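Local atomic coordinates of DegV family protein (Thermus thermophilus, PDB entry 2DT8), a protein that binds fatty acids, with a palmitate molecule held inside the chain, and also binds a zinc ion. Residues T7-D12 with V26-N31; R38-I43 with L256-G261; H87-L92 with V112-A117; I225-L230 with L250-A255; H82-H87 with A141-L146. One frame throughout, in Å; residues are numbered along the deposited sequence.

How the interactions relate
Interactions 1, 3 and 5 belong to one mixed sheet: strand 82-87 lies between strands 3-8 and 110-114, and interactions 3 and 5, with centres about 12 Å apart, share His-87. Interaction 4 lies in the second, four-strand sheet, its centre about 24 Å from that of interaction 1. Interaction 2 joins the two halves, since segment 256-261 continues strand 252-259 of interaction 4 while segment 38-43 meets interaction 1, whose centre is about 9 Å away. Along the chain interaction 1 closes first; interactions 3, 5 and 4 all fall between the two segments of interaction 2. Palmitate touches residues of interactions 1, 3 and 4, placing it between residues of both large sheets.

Interaction 1. Residues T7-D12 with V26-N31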
# COMPACT_ATOMS: atom_id res chain seq x y z
N THR A 7 6.64 -10.37 1.54
CA THR A 7 5.50 -9.47 1.53
C THR A 7 4.57 -9.96 0.42
O THR A 7 4.81 -11.02 -0.16
CB THR A 7 5.94 -7.98 1.30
OG1 THR A 7 4.81 -7.12 1.48
CG2 THR A 7 6.52 -7.78 -0.10
N ASP A 8 3.49 -9.23 0.17
CA ASP A 8 2.57 -9.61 -0.90
C ASP A 8 2.66 -8.57 -2.01
O ASP A 8 3.24 -7.49 -1.82
CB ASP A 8 1.14 -9.76 -0.36
CG ASP A 8 0.60 -8.48 0.20
OD1 ASP A 8 0.26 -7.59 -0.61
OD2 ASP A 8 0.52 -8.34 1.44
N SER A 9 2.10 -8.87 -3.18
CA SER A 9 2.19 -7.97 -4.31
C SER A 9 1.57 -6.59 -4.12
O SER A 9 1.94 -5.65 -4.82
CB SER A 9 1.61 -8.63 -5.57
OG SER A 9 0.22 -8.83 -5.46
N THR A 10 0.64 -6.46 -3.18
CA THR A 10 0.02 -5.16 -2.97
C THR A 10 0.95 -4.15 -2.30
O THR A 10 0.57 -3.00 -2.11
CB THR A 10 -1.33 -5.23 -2.19
OG1 THR A 10 -1.09 -5.55 -0.81
CG2 THR A 10 -2.25 -6.26 -2.81
N SER A 11 2.17 -4.57 -1.94
CA SER A 11 3.11 -3.62 -1.35
C SER A 11 3.62 -2.68 -2.46
O SER A 11 4.26 -1.68 -2.20
CB SER A 11 4.28 -4.36 -0.69
OG SER A 11 4.90 -5.29 -1.56
N ASP A 12 3.32 -3.04 -3.71
CA ASP A 12 3.65 -2.21 -4.88
C ASP A 12 5.08 -1.66 -4.95
O ASP A 12 5.30 -0.51 -5.33
CB ASP A 12 2.65 -1.03 -4.97
CG ASP A 12 1.22 -1.48 -5.27
OD1 ASP A 12 1.04 -2.64 -5.71
OD2 ASP A 12 0.28 -0.66 -5.09
N VAL A 26 4.62 -12.65 -2.59
CA VAL A 26 3.54 -13.60 -2.81
C VAL A 26 2.48 -12.80 -3.56
O VAL A 26 1.98 -11.79 -3.06
CB VAL A 26 2.98 -14.11 -1.47
CG1 VAL A 26 1.81 -15.05 -1.72
CG2 VAL A 26 4.09 -14.81 -0.67
N PRO A 27 2.11 -13.23 -4.77
CA PRO A 27 1.11 -12.48 -5.53
C PRO A 27 -0.35 -12.62 -5.14
O PRO A 27 -0.78 -13.65 -4.63
CB PRO A 27 1.33 -12.98 -6.96
CG PRO A 27 1.69 -14.40 -6.76
CD PRO A 27 2.67 -14.34 -5.57
N LEU A 28 -1.09 -11.53 -5.37
CA LEU A 28 -2.54 -11.53 -5.20
C LEU A 28 -3.04 -11.55 -6.65
O LEU A 28 -2.24 -11.41 -7.60
CB LEU A 28 -3.04 -10.29 -4.45
CG LEU A 28 -3.12 -10.54 -2.93
CD1 LEU A 28 -1.74 -10.38 -2.29
CD2 LEU A 28 -4.13 -9.61 -2.29
N TYR A 29 -4.34 -11.72 -6.83
CA TYR A 29 -4.91 -11.85 -8.16
C TYR A 29 -6.08 -10.94 -8.44
O TYR A 29 -6.81 -10.54 -7.55
CB TYR A 29 -5.38 -13.29 -8.38
CG TYR A 29 -4.37 -14.32 -7.96
CD1 TYR A 29 -4.25 -14.70 -6.62
CD2 TYR A 29 -3.50 -14.87 -8.89
CE1 TYR A 29 -3.28 -15.62 -6.22
CE2 TYR A 29 -2.52 -15.79 -8.50
CZ TYR A 29 -2.42 -16.15 -7.17
OH TYR A 29 -1.47 -17.06 -6.78
N VAL A 30 -6.23 -10.65 -9.73
CA VAL A 30 -7.32 -9.83 -10.23
C VAL A 30 -8.20 -10.76 -11.07
O VAL A 30 -7.71 -11.50 -11.93
CB VAL A 30 -6.80 -8.70 -11.14
CG1 VAL A 30 -7.97 -7.92 -11.70
CG2 VAL A 30 -5.89 -7.79 -10.34
N ASN A 31 -9.50 -10.72 -10.79
CA ASN A 31 -10.50 -11.52 -11.50
C ASN A 31 -11.20 -10.56 -12.45
O ASN A 31 -11.89 -9.63 -12.01
CB ASN A 31 -11.49 -12.13 -10.50
CG ASN A 31 -10.79 -12.90 -9.41
OD1 ASN A 31 -9.97 -13.78 -9.69
ND2 ASN A 31 -11.11 -12.59 -8.16
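Ser-9 and Leu-28 meet through a side-chain to backbone bond: Leu-28 N donates to Ser-9 OG at 3.0 Å. The hydroxyl faces the incoming N-H because OG stands between its own backbone N and carbonyl carbon (chi1 67°). Two backbone bonds precede it along the strands. Val-26 N gives a nearly straight bond to Thr-7 O at 2.9 Å, while Ser-9 N reaches Val-26 O, also at 2.9 Å, from 37° above the carbonyl plane. Together they make the parallel bridge of Asp-8 with Val-26, joining strands 3-8 and 24-32 of a beta-alpha-beta unit. Leu-28 then lays its branches obliquely across the turn: CD1 rests 3.5 Å from CB of Asp-8, and CD2 lies 3.9 Å from CG2 of Thr-10. The turn that receives them is held internally. Asp-8 OD1 takes the N-H of Thr-10 at 2.8 Å on its anti lone pair, an Asx turn, and Asp-8 O accepts from both Ser-11 N and Ser-11 OG. Farther out, Asp-8 OD2 is bonded to His-87 ND1 and Ile-88 N, and Ser-9 OG has a second partner in Asp-39 OD2. Leu-28 also touches the bound palmitate. Since Ser-9 OG already accepts from Leu-28 N, its proton presumably goes to the Asp-39 carboxylate. The hydroxyl thus bridges a backbone amide and, probably as donor, an acid, and its rotation is fixed from two directions.

Interaction 2. Residues R38-I43 with L256-G261; sequences RDWEEI and LVNELG
Asp-39 comes up beside Gly-261, with Asp-39 OD1 3.7 Å from Gly-261 C. Gly-261 occupies the N-cap position of helix 262-268, so the loop after strand 35-38 here meets a helix start that follows strand 252-259 of the other sheet. OD1 goes on to accept from Val-263 N in the first turn of that helix. The next residue, Trp-40, is the centre of a classic gamma turn (phi 66°, psi -41°), closed by Glu-41 N to Asp-39 O, and carries most of the contact. One face of its indole lies against Gly-261: NE1 is 3.4 Å from Gly-261 CA, which stands 3.0 Å above the ring plane and is set toward the rim. NE1 donates to Asp-12 OD1, and Asp-12 OD2 accepts from Gly-261 N, so one carboxylate ties ring and glycine together. At the far end of the indole, CH2 is 3.2 Å from Glu-259 O, which lies at the ring edge near its plane. That buried carbonyl has no polar partner in the model and faces aromatic C-H instead. CH2 is also 3.6 Å from Asn-258 ND2, the amide and ring planes being 22° apart; ND2 has its own acceptor in Asp-12 O. Beyond the tryptophan the loop folds back on itself, and Glu-42 OE1 accepts from Arg-38 N at 2.9 Å on its anti lone pair.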
# COMPACT_ATOMS: atom_id res chain seq x y z
N ARG A 38 -2.31 -12.52 -12.35
CA ARG A 38 -1.45 -12.15 -11.25
C ARG A 38 -1.10 -10.66 -11.22
O ARG A 38 -0.69 -10.07 -12.21
CB ARG A 38 -0.11 -12.85 -11.42
CG ARG A 38 -0.12 -14.32 -11.03
CD ARG A 38 1.27 -14.93 -11.08
NE ARG A 38 1.68 -15.37 -12.40
CZ ARG A 38 2.70 -14.83 -13.08
NH1 ARG A 38 3.63 -14.14 -12.45
NH2 ARG A 38 2.78 -14.98 -14.40
N ASP A 39 -1.25 -10.11 -10.00
CA ASP A 39 -0.99 -8.69 -9.87
C ASP A 39 0.40 -8.35 -10.45
O ASP A 39 1.31 -9.17 -10.35
CB ASP A 39 -0.98 -8.43 -8.34
CG ASP A 39 -1.13 -6.98 -7.92
OD1 ASP A 39 -1.57 -6.14 -8.74
OD2 ASP A 39 -0.82 -6.69 -6.74
N TRP A 40 0.52 -7.18 -11.07
CA TRP A 40 1.77 -6.68 -11.67
C TRP A 40 2.34 -7.42 -12.88
O TRP A 40 2.75 -6.80 -13.86
CB TRP A 40 2.87 -6.55 -10.61
CG TRP A 40 2.68 -5.35 -9.69
CD1 TRP A 40 2.13 -5.35 -8.45
CD2 TRP A 40 3.02 -3.99 -9.99
NE1 TRP A 40 2.09 -4.06 -7.95
CE2 TRP A 40 2.62 -3.21 -8.88
CE3 TRP A 40 3.59 -3.35 -11.10
CZ2 TRP A 40 2.80 -1.82 -8.84
CZ3 TRP A 40 3.76 -1.97 -11.06
CH2 TRP A 40 3.36 -1.22 -9.94
N GLU A 41 2.32 -8.74 -12.91
CA GLU A 41 2.92 -9.58 -13.94
C GLU A 41 2.08 -9.85 -15.16
O GLU A 41 2.60 -9.95 -16.27
CB GLU A 41 3.30 -10.94 -13.35
CG GLU A 41 4.20 -10.92 -12.14
CD GLU A 41 5.58 -10.44 -12.53
OE1 GLU A 41 6.29 -11.20 -13.23
OE2 GLU A 41 5.95 -9.32 -12.14
N GLU A 42 0.79 -9.77 -15.00
CA GLU A 42 -0.15 -10.11 -16.05
C GLU A 42 -1.29 -9.16 -16.34
O GLU A 42 -2.07 -9.41 -17.26
CB GLU A 42 -0.75 -11.47 -15.75
CG GLU A 42 0.24 -12.59 -15.59
CD GLU A 42 -0.47 -13.92 -15.46
OE1 GLU A 42 -1.21 -14.11 -14.47
OE2 GLU A 42 -0.31 -14.77 -16.36
N ILE A 43 -1.40 -8.08 -15.54
CA ILE A 43 -2.44 -7.10 -15.75
C ILE A 43 -2.01 -5.76 -15.15
O ILE A 43 -1.11 -5.72 -14.31
CB ILE A 43 -3.78 -7.58 -15.12
CG1 ILE A 43 -4.92 -6.67 -15.57
CG2 ILE A 43 -3.65 -7.63 -13.58
CD1 ILE A 43 -6.29 -7.29 -15.48
N LEU A 256 9.92 8.62 -3.54
CA LEU A 256 9.75 7.56 -4.54
C LEU A 256 8.36 7.64 -5.14
O LEU A 256 7.42 8.00 -4.45
CB LEU A 256 9.91 6.20 -3.86
CG LEU A 256 9.85 4.91 -4.66
CD1 LEU A 256 10.99 4.86 -5.68
CD2 LEU A 256 9.97 3.76 -3.68
N VAL A 257 8.24 7.29 -6.43
CA VAL A 257 6.96 7.34 -7.14
C VAL A 257 6.75 6.03 -7.89
O VAL A 257 7.65 5.57 -8.59
CB VAL A 257 6.92 8.49 -8.18
CG1 VAL A 257 5.53 8.59 -8.79
CG2 VAL A 257 7.32 9.79 -7.52
N ASN A 258 5.58 5.44 -7.74
CA ASN A 258 5.27 4.21 -8.46
C ASN A 258 3.80 4.19 -8.76
O ASN A 258 3.00 4.89 -8.12
CB ASN A 258 5.64 2.95 -7.64
CG ASN A 258 5.70 1.68 -8.50
OD1 ASN A 258 5.78 1.74 -9.73
ND2 ASN A 258 5.69 0.53 -7.85
N GLU A 259 3.44 3.40 -9.75
CA GLU A 259 2.04 3.22 -10.09
C GLU A 259 1.48 2.22 -9.09
O GLU A 259 2.21 1.38 -8.54
CB GLU A 259 1.91 2.65 -11.51
CG GLU A 259 0.47 2.42 -11.93
CD GLU A 259 0.31 2.01 -13.38
OE1 GLU A 259 1.29 1.57 -14.01
OE2 GLU A 259 -0.82 2.13 -13.89
N LEU A 260 0.18 2.33 -8.82
CA LEU A 260 -0.51 1.39 -7.95
C LEU A 260 -0.57 0.06 -8.68
O LEU A 260 -0.59 0.02 -9.93
CB LEU A 260 -1.95 1.85 -7.74
CG LEU A 260 -2.23 3.06 -6.87
CD1 LEU A 260 -3.69 3.45 -6.99
CD2 LEU A 260 -1.88 2.72 -5.43
N GLY A 261 -0.60 -1.03 -7.93
CA GLY A 261 -0.74 -2.32 -8.57
C GLY A 261 -2.19 -2.51 -9.01
O GLY A 261 -3.10 -1.80 -8.57

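Interaction 3. Residues H87-L92 with V112-A117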
# COMPACT_ATOMS: atom_id res chain seq x y z
N HIS A 87 2.38 -7.46 5.63
CA HIS A 87 1.25 -7.38 4.73
C HIS A 87 0.13 -6.28 4.79
O HIS A 87 -0.02 -5.59 5.79
CB HIS A 87 0.52 -8.72 4.89
CG HIS A 87 1.46 -9.82 4.46
ND1 HIS A 87 1.77 -10.07 3.16
CD2 HIS A 87 2.14 -10.74 5.26
CE1 HIS A 87 2.63 -11.11 3.19
NE2 HIS A 87 2.87 -11.53 4.43
N ILE A 88 -0.63 -6.21 3.68
CA ILE A 88 -1.66 -5.19 3.64
C ILE A 88 -2.57 -5.44 4.84
O ILE A 88 -2.73 -6.56 5.33
CB ILE A 88 -2.38 -5.47 2.31
CG1 ILE A 88 -3.65 -4.61 2.24
CG2 ILE A 88 -2.75 -6.97 2.15
CD1 ILE A 88 -4.28 -4.61 0.83
N SER A 89 -3.19 -4.35 5.26
CA SER A 89 -4.15 -4.33 6.36
C SER A 89 -5.11 -5.51 6.40
O SER A 89 -5.76 -5.84 5.40
CB SER A 89 -4.96 -3.04 6.29
OG SER A 89 -5.99 -3.05 7.26
N GLY A 90 -5.22 -6.11 7.58
CA GLY A 90 -6.14 -7.22 7.77
C GLY A 90 -7.63 -6.90 7.62
O GLY A 90 -8.47 -7.77 7.51
N LYS A 91 -7.88 -5.57 7.63
CA LYS A 91 -9.26 -5.15 7.47
C LYS A 91 -9.65 -4.87 5.99
O LYS A 91 -10.79 -4.64 5.62
CB LYS A 91 -9.51 -3.78 8.18
CG LYS A 91 -9.16 -3.79 9.66
CD LYS A 91 -10.30 -4.42 10.45
CE LYS A 91 -10.00 -4.46 11.94
NZ LYS A 91 -10.70 -5.61 12.56
N LEU A 92 -8.58 -4.98 5.19
CA LEU A 92 -8.77 -4.70 3.78
C LEU A 92 -8.65 -6.01 2.98
O LEU A 92 -9.12 -6.11 1.84
CB LEU A 92 -7.73 -3.72 3.20
CG LEU A 92 -7.64 -2.31 3.79
CD1 LEU A 92 -6.50 -1.54 3.11
CD2 LEU A 92 -8.97 -1.58 3.61
N VAL A 112 4.31 -12.83 11.33
CA VAL A 112 3.44 -12.15 10.38
C VAL A 112 3.01 -10.81 10.98
O VAL A 112 2.51 -10.76 12.11
CB VAL A 112 2.18 -13.00 10.10
CG1 VAL A 112 1.24 -12.25 9.16
CG2 VAL A 112 2.59 -14.34 9.50
N VAL A 113 3.22 -9.74 10.23
CA VAL A 113 2.88 -8.39 10.67
C VAL A 113 1.81 -7.73 9.80
O VAL A 113 1.96 -7.63 8.58
CB VAL A 113 4.14 -7.47 10.66
CG1 VAL A 113 3.77 -6.07 11.10
CG2 VAL A 113 5.24 -8.06 11.56
N ASP A 114 0.73 -7.30 10.44
CA ASP A 114 -0.36 -6.59 9.79
C ASP A 114 0.07 -5.13 9.88
O ASP A 114 0.08 -4.55 10.97
CB ASP A 114 -1.67 -6.82 10.56
CG ASP A 114 -2.85 -6.11 9.93
OD1 ASP A 114 -2.63 -5.16 9.15
OD2 ASP A 114 -4.01 -6.47 10.24
N THR A 115 0.45 -4.54 8.75
CA THR A 115 0.92 -3.16 8.71
C THR A 115 -0.17 -2.11 8.81
O THR A 115 0.13 -0.94 9.03
CB THR A 115 1.67 -2.86 7.41
OG1 THR A 115 0.75 -2.99 6.31
CG2 THR A 115 2.86 -3.80 7.22
N GLN A 116 -1.42 -2.53 8.63
CA GLN A 116 -2.56 -1.60 8.64
C GLN A 116 -2.41 -0.56 7.52
O GLN A 116 -2.95 0.54 7.60
CB GLN A 116 -2.71 -0.89 9.99
CG GLN A 116 -3.13 -1.83 11.12
CD GLN A 116 -3.56 -1.08 12.36
OE1 GLN A 116 -3.03 -0.02 12.66
NE2 GLN A 116 -4.54 -1.62 13.08
N ALA A 117 -1.68 -0.95 6.48
CA ALA A 117 -1.46 -0.06 5.35
C ALA A 117 -1.75 -0.78 4.03
O ALA A 117 -2.14 -1.95 4.01
CB ALA A 117 -0.03 0.46 5.36
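Asp-114 lays its carboxylate against the backbone of Ser-89 and Gly-90. Gly-90 N bonds to OD2 at 2.9 Å from above the carboxylate plane and makes a weak bond to OD1; OD1 in turn is 3.3 Å from Ser-89 CA. With CG anti to its backbone N (chi1 180°), the acid extends far enough to reach this loop. The setting is a parallel beta-alpha-beta crossover: strand 82-87 leads through helix 95-103 to its neighbour 110-114, and the contact lies where both strands end. His-87 N donates to Val-113 O at 3.0 Å to close the strand pairing, and Ser-89 N donates to Ala-117 O at 2.9 Å beyond it. Past the second bond Ser-89 CB packs 3.7 Å from Gln-116 CA. Polar side chains also shape the turn after each strand. Asp-114 OD1 accepts from Gln-116 N, an Asx turn, while Thr-115 OG1 and Ser-89 OG each take an N-H two residues on, both ST turns. Ser-89 OG has a further partner in Gly-193 O. Ile-88 makes a CA-H...O contact with Ala-117 O; its CG1 also lies 3.5 Å from that oxygen, and the side chain touches the bound palmitate. His-87 O is gripped twice from Thr-115: N donates to it in the carbonyl plane at 3.2 Å, and OG1 comes in at 2.8 Å from 48° above that plane.

Interaction 4. Residues I225-L230 with L250-A255; sequences IRAYFL and LPVEEA
Strands 225-230 and 252-255 run parallel, their axes approaching to 4.6 Å at 26° to each other. Ile-225 is paired through both of its backbone polar atoms, N donating to Pro-251 O and O accepting from Glu-253 N at 2.8 Å; two residues on, Ala-227 N donates to Glu-254 O at 2.9 Å. Pro-251, centre of an inverse gamma turn, leads the chain into the second strand. The side chains of Ile-225, Ala-227, Val-252 and Ala-255 share one face of the sheet. On it Val-252 CG1 lies 4.1 Å from Ala-227 CB, and Phe-229 brings CE1 of its ring to 3.7 Å from Ala-255 CB. Helix 236-247 covers Phe-229 and Val-252, and it is the connection between these two strands: the contact closes a beta-alpha-beta unit in the four-strand mixed sheet, with 252-259 as an outer strand. Arg-226 and Glu-254 point to the other face. Extended from CG to NE, Arg-226 offers its NE to Glu-253 OE2 in a salt bridge of 3.1 Å, on the anti lone pair of OE2, which lies 20° out of the guanidinium plane; guanidinium and carboxylate planes are 36° apart. Arg-226 NH1 has a second acid in Glu-131, and Glu-253 OE2 a second base in Arg-224, so the charges form a chain. The aliphatic part of Arg-226 packs on Glu-254, CG to CB 3.8 Å. Glu-254 bends at its second torsion, and a water donates to its OE2 at 2.7 Å while also hydrogen-bonding Tyr-228 OH.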
# COMPACT_ATOMS: atom_id res chain seq x y z
N ILE A 225 12.11 13.01 6.67
CA ILE A 225 10.85 12.43 6.21
C ILE A 225 11.07 11.71 4.88
O ILE A 225 11.78 12.21 4.01
CB ILE A 225 9.79 13.53 5.99
CG1 ILE A 225 9.52 14.26 7.31
CG2 ILE A 225 8.51 12.90 5.42
CD1 ILE A 225 8.70 15.53 7.17
N ARG A 226 10.46 10.54 4.75
CA ARG A 226 10.52 9.76 3.52
C ARG A 226 9.09 9.65 3.02
O ARG A 226 8.18 9.27 3.78
CB ARG A 226 11.10 8.37 3.78
CG ARG A 226 12.59 8.38 4.12
CD ARG A 226 13.09 7.02 4.57
NE ARG A 226 14.55 7.00 4.70
CZ ARG A 226 15.24 6.00 5.23
NH1 ARG A 226 14.62 4.92 5.69
NH2 ARG A 226 16.57 6.08 5.29
N ALA A 227 8.88 10.01 1.76
CA ALA A 227 7.55 9.99 1.16
C ALA A 227 7.46 9.03 -0.02
O ALA A 227 8.42 8.82 -0.76
CB ALA A 227 7.17 11.39 0.73
N TYR A 228 6.24 8.49 -0.17
CA TYR A 228 6.06 7.52 -1.24
C TYR A 228 4.76 7.90 -2.02
O TYR A 228 3.66 7.86 -1.48
CB TYR A 228 5.95 6.11 -0.61
CG TYR A 228 7.21 5.83 0.12
CD1 TYR A 228 7.40 6.33 1.40
CD2 TYR A 228 8.23 5.09 -0.49
CE1 TYR A 228 8.59 6.09 2.08
CE2 TYR A 228 9.42 4.85 0.18
CZ TYR A 228 9.61 5.36 1.46
OH TYR A 228 10.79 5.14 2.13
N PHE A 229 4.99 8.26 -3.29
CA PHE A 229 3.86 8.72 -4.07
C PHE A 229 3.30 7.62 -4.98
O PHE A 229 4.05 6.82 -5.53
CB PHE A 229 4.30 9.92 -4.93
CG PHE A 229 4.71 11.10 -4.11
CD1 PHE A 229 5.99 11.16 -3.54
CD2 PHE A 229 3.82 12.13 -3.85
CE1 PHE A 229 6.35 12.23 -2.72
CE2 PHE A 229 4.17 13.21 -3.04
CZ PHE A 229 5.44 13.26 -2.48
N LEU A 230 1.98 7.63 -5.12
CA LEU A 230 1.28 6.61 -5.89
C LEU A 230 0.20 7.19 -6.81
O LEU A 230 -0.42 8.21 -6.52
CB LEU A 230 0.58 5.66 -4.92
CG LEU A 230 1.52 4.89 -3.98
CD1 LEU A 230 0.78 4.45 -2.73
CD2 LEU A 230 2.12 3.71 -4.74
N LEU A 250 9.82 21.37 3.68
CA LEU A 250 9.89 20.32 4.70
C LEU A 250 11.08 19.45 4.30
O LEU A 250 11.44 19.38 3.13
CB LEU A 250 8.59 19.51 4.74
CG LEU A 250 7.39 20.34 5.24
CD1 LEU A 250 6.13 19.50 5.24
CD2 LEU A 250 7.67 20.87 6.64
N PRO A 251 11.71 18.77 5.27
CA PRO A 251 12.88 17.91 5.01
C PRO A 251 12.58 16.51 4.46
O PRO A 251 12.79 15.51 5.14
CB PRO A 251 13.59 17.87 6.36
CG PRO A 251 12.44 17.89 7.32
CD PRO A 251 11.47 18.89 6.72
N VAL A 252 12.10 16.46 3.22
CA VAL A 252 11.77 15.19 2.56
C VAL A 252 13.01 14.70 1.82
O VAL A 252 13.39 15.25 0.78
CB VAL A 252 10.60 15.40 1.57
CG1 VAL A 252 10.20 14.08 0.93
CG2 VAL A 252 9.43 16.00 2.32
N GLU A 253 13.58 13.66 2.38
CA GLU A 253 14.80 13.12 1.79
C GLU A 253 14.62 12.03 0.73
O GLU A 253 15.54 11.67 0.01
CB GLU A 253 15.74 12.60 2.87
CG GLU A 253 15.17 11.52 3.77
CD GLU A 253 16.24 10.86 4.62
OE1 GLU A 253 17.09 11.59 5.16
OE2 GLU A 253 16.22 9.61 4.75
N GLU A 254 13.37 11.53 0.70
CA GLU A 254 13.09 10.48 -0.26
C GLU A 254 11.71 10.83 -0.70
O GLU A 254 10.83 11.22 0.05
CB GLU A 254 13.23 9.17 0.46
CG GLU A 254 12.73 8.02 -0.40
CD GLU A 254 13.83 7.32 -1.16
OE1 GLU A 254 14.84 7.97 -1.52
OE2 GLU A 254 13.69 6.10 -1.40
N ALA A 255 11.55 10.60 -2.02
CA ALA A 255 10.24 10.85 -2.59
C ALA A 255 9.96 9.91 -3.85
O ALA A 255 9.86 10.34 -4.99
CB ALA A 255 10.07 12.32 -3.13
O HOH W 1 13.01 4.49 0.63

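Interaction 5. Residues H82-H87 with A141-L146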
# COMPACT_ATOMS: atom_id res chain seq x y z
N HIS A 82 14.64 -17.33 10.08
CA HIS A 82 13.35 -16.75 10.40
C HIS A 82 12.82 -15.93 9.23
O HIS A 82 13.60 -15.40 8.44
CB HIS A 82 13.52 -15.84 11.63
CG HIS A 82 12.24 -15.49 12.32
ND1 HIS A 82 11.74 -16.25 13.37
CD2 HIS A 82 11.35 -14.49 12.13
CE1 HIS A 82 10.60 -15.72 13.78
NE2 HIS A 82 10.34 -14.65 13.05
N VAL A 83 11.50 -15.84 9.14
CA VAL A 83 10.85 -15.07 8.09
C VAL A 83 9.99 -13.97 8.72
O VAL A 83 9.20 -14.23 9.63
CB VAL A 83 9.92 -15.96 7.23
CG1 VAL A 83 9.07 -15.09 6.29
CG2 VAL A 83 10.76 -16.91 6.39
N LEU A 84 10.18 -12.74 8.25
CA LEU A 84 9.39 -11.61 8.71
C LEU A 84 8.48 -11.34 7.50
O LEU A 84 8.98 -11.01 6.42
CB LEU A 84 10.29 -10.42 9.03
CG LEU A 84 9.58 -9.13 9.41
CD1 LEU A 84 8.65 -9.37 10.60
CD2 LEU A 84 10.64 -8.08 9.77
N SER A 85 7.18 -11.52 7.69
CA SER A 85 6.17 -11.39 6.63
C SER A 85 5.28 -10.17 6.88
O SER A 85 4.48 -10.16 7.82
CB SER A 85 5.34 -12.69 6.64
OG SER A 85 4.85 -13.04 5.35
N LEU A 86 5.42 -9.15 6.03
CA LEU A 86 4.69 -7.88 6.14
C LEU A 86 3.57 -7.80 5.10
O LEU A 86 3.78 -8.02 3.91
CB LEU A 86 5.65 -6.70 5.95
CG LEU A 86 6.36 -6.24 7.22
CD1 LEU A 86 7.11 -7.38 7.85
CD2 LEU A 86 7.31 -5.09 6.89
N HIS A 87 2.38 -7.46 5.63
CA HIS A 87 1.25 -7.38 4.73
C HIS A 87 0.13 -6.28 4.79
O HIS A 87 -0.02 -5.59 5.79
CB HIS A 87 0.52 -8.72 4.89
CG HIS A 87 1.46 -9.82 4.46
ND1 HIS A 87 1.77 -10.07 3.16
CD2 HIS A 87 2.14 -10.74 5.26
CE1 HIS A 87 2.63 -11.11 3.19
NE2 HIS A 87 2.87 -11.53 4.43
N ALA A 141 14.28 -5.47 17.48
CA ALA A 141 14.49 -4.06 17.22
C ALA A 141 13.65 -3.67 16.01
O ALA A 141 13.03 -2.60 15.99
CB ALA A 141 15.97 -3.83 16.95
N VAL A 142 13.64 -4.54 15.00
CA VAL A 142 12.89 -4.27 13.79
C VAL A 142 11.38 -4.25 14.05
O VAL A 142 10.67 -3.37 13.55
CB VAL A 142 13.25 -5.30 12.70
CG1 VAL A 142 12.36 -5.12 11.47
CG2 VAL A 142 14.71 -5.12 12.31
N LEU A 143 10.89 -5.21 14.84
CA LEU A 143 9.45 -5.24 15.14
C LEU A 143 9.05 -4.01 15.94
O LEU A 143 7.95 -3.50 15.79
CB LEU A 143 9.06 -6.51 15.91
CG LEU A 143 9.14 -7.83 15.12
CD1 LEU A 143 8.94 -9.01 16.04
CD2 LEU A 143 8.08 -7.83 14.01
N ALA A 144 9.95 -3.52 16.79
CA ALA A 144 9.64 -2.34 17.58
C ALA A 144 9.52 -1.13 16.65
O ALA A 144 8.63 -0.28 16.83
CB ALA A 144 10.73 -2.10 18.64
N GLU A 145 10.42 -1.04 15.68
CA GLU A 145 10.38 0.06 14.72
C GLU A 145 9.12 -0.03 13.85
O GLU A 145 8.49 0.98 13.56
CB GLU A 145 11.64 0.06 13.85
CG GLU A 145 11.61 1.04 12.67
CD GLU A 145 11.71 2.51 13.07
OE1 GLU A 145 11.58 2.84 14.27
OE2 GLU A 145 11.90 3.36 12.16
N LEU A 146 8.76 -1.25 13.45
CA LEU A 146 7.57 -1.42 12.62
C LEU A 146 6.32 -0.98 13.39
O LEU A 146 5.41 -0.39 12.82
CB LEU A 146 7.44 -2.87 12.16
CG LEU A 146 8.42 -3.27 11.05
CD1 LEU A 146 8.34 -4.76 10.79
CD2 LEU A 146 8.10 -2.48 9.77
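Leu-84 and Leu-86 of strand 82-87 meet Val-142, Leu-143 and Leu-146 of helix 139-151 in a contact made wholly of methyl groups. Leu-84 splits its branches between helix residues. CD1 slides past Leu-143 to lie 3.8 Å from its CD2, whereas CD2 meets Val-142 CG1 obliquely at 3.8 Å and faces Leu-146 CD1 end on at 4.2 Å. CB of Leu-84 points toward the helix, and a chi1 of 175° carries CG away from the backbone N. Leu-86 makes the second contact, meeting Leu-146 tip to tip, CD2 to CD2 at 4.0 Å. Leu-146 therefore receives both leucines of the strand. The polar pairing belongs to the strand alone and lies on its other face: Ser-85 OG and His-87 NE2 are 2.7 Å apart in a hydrogen bond, with the hydroxyl in the plane of the imidazole at its edge. Ser-85 OG is also bonded to Tyr-73 OH. Around the apolar patch, Val-142 and Leu-146 touch helix 120-135, and Leu-143 touches strand 110-114. Strand and helix segments run within 8° of parallel, their axes 11.6 Å apart, the alignment characteristic of a helix layered on the sheet of an alpha/beta fold.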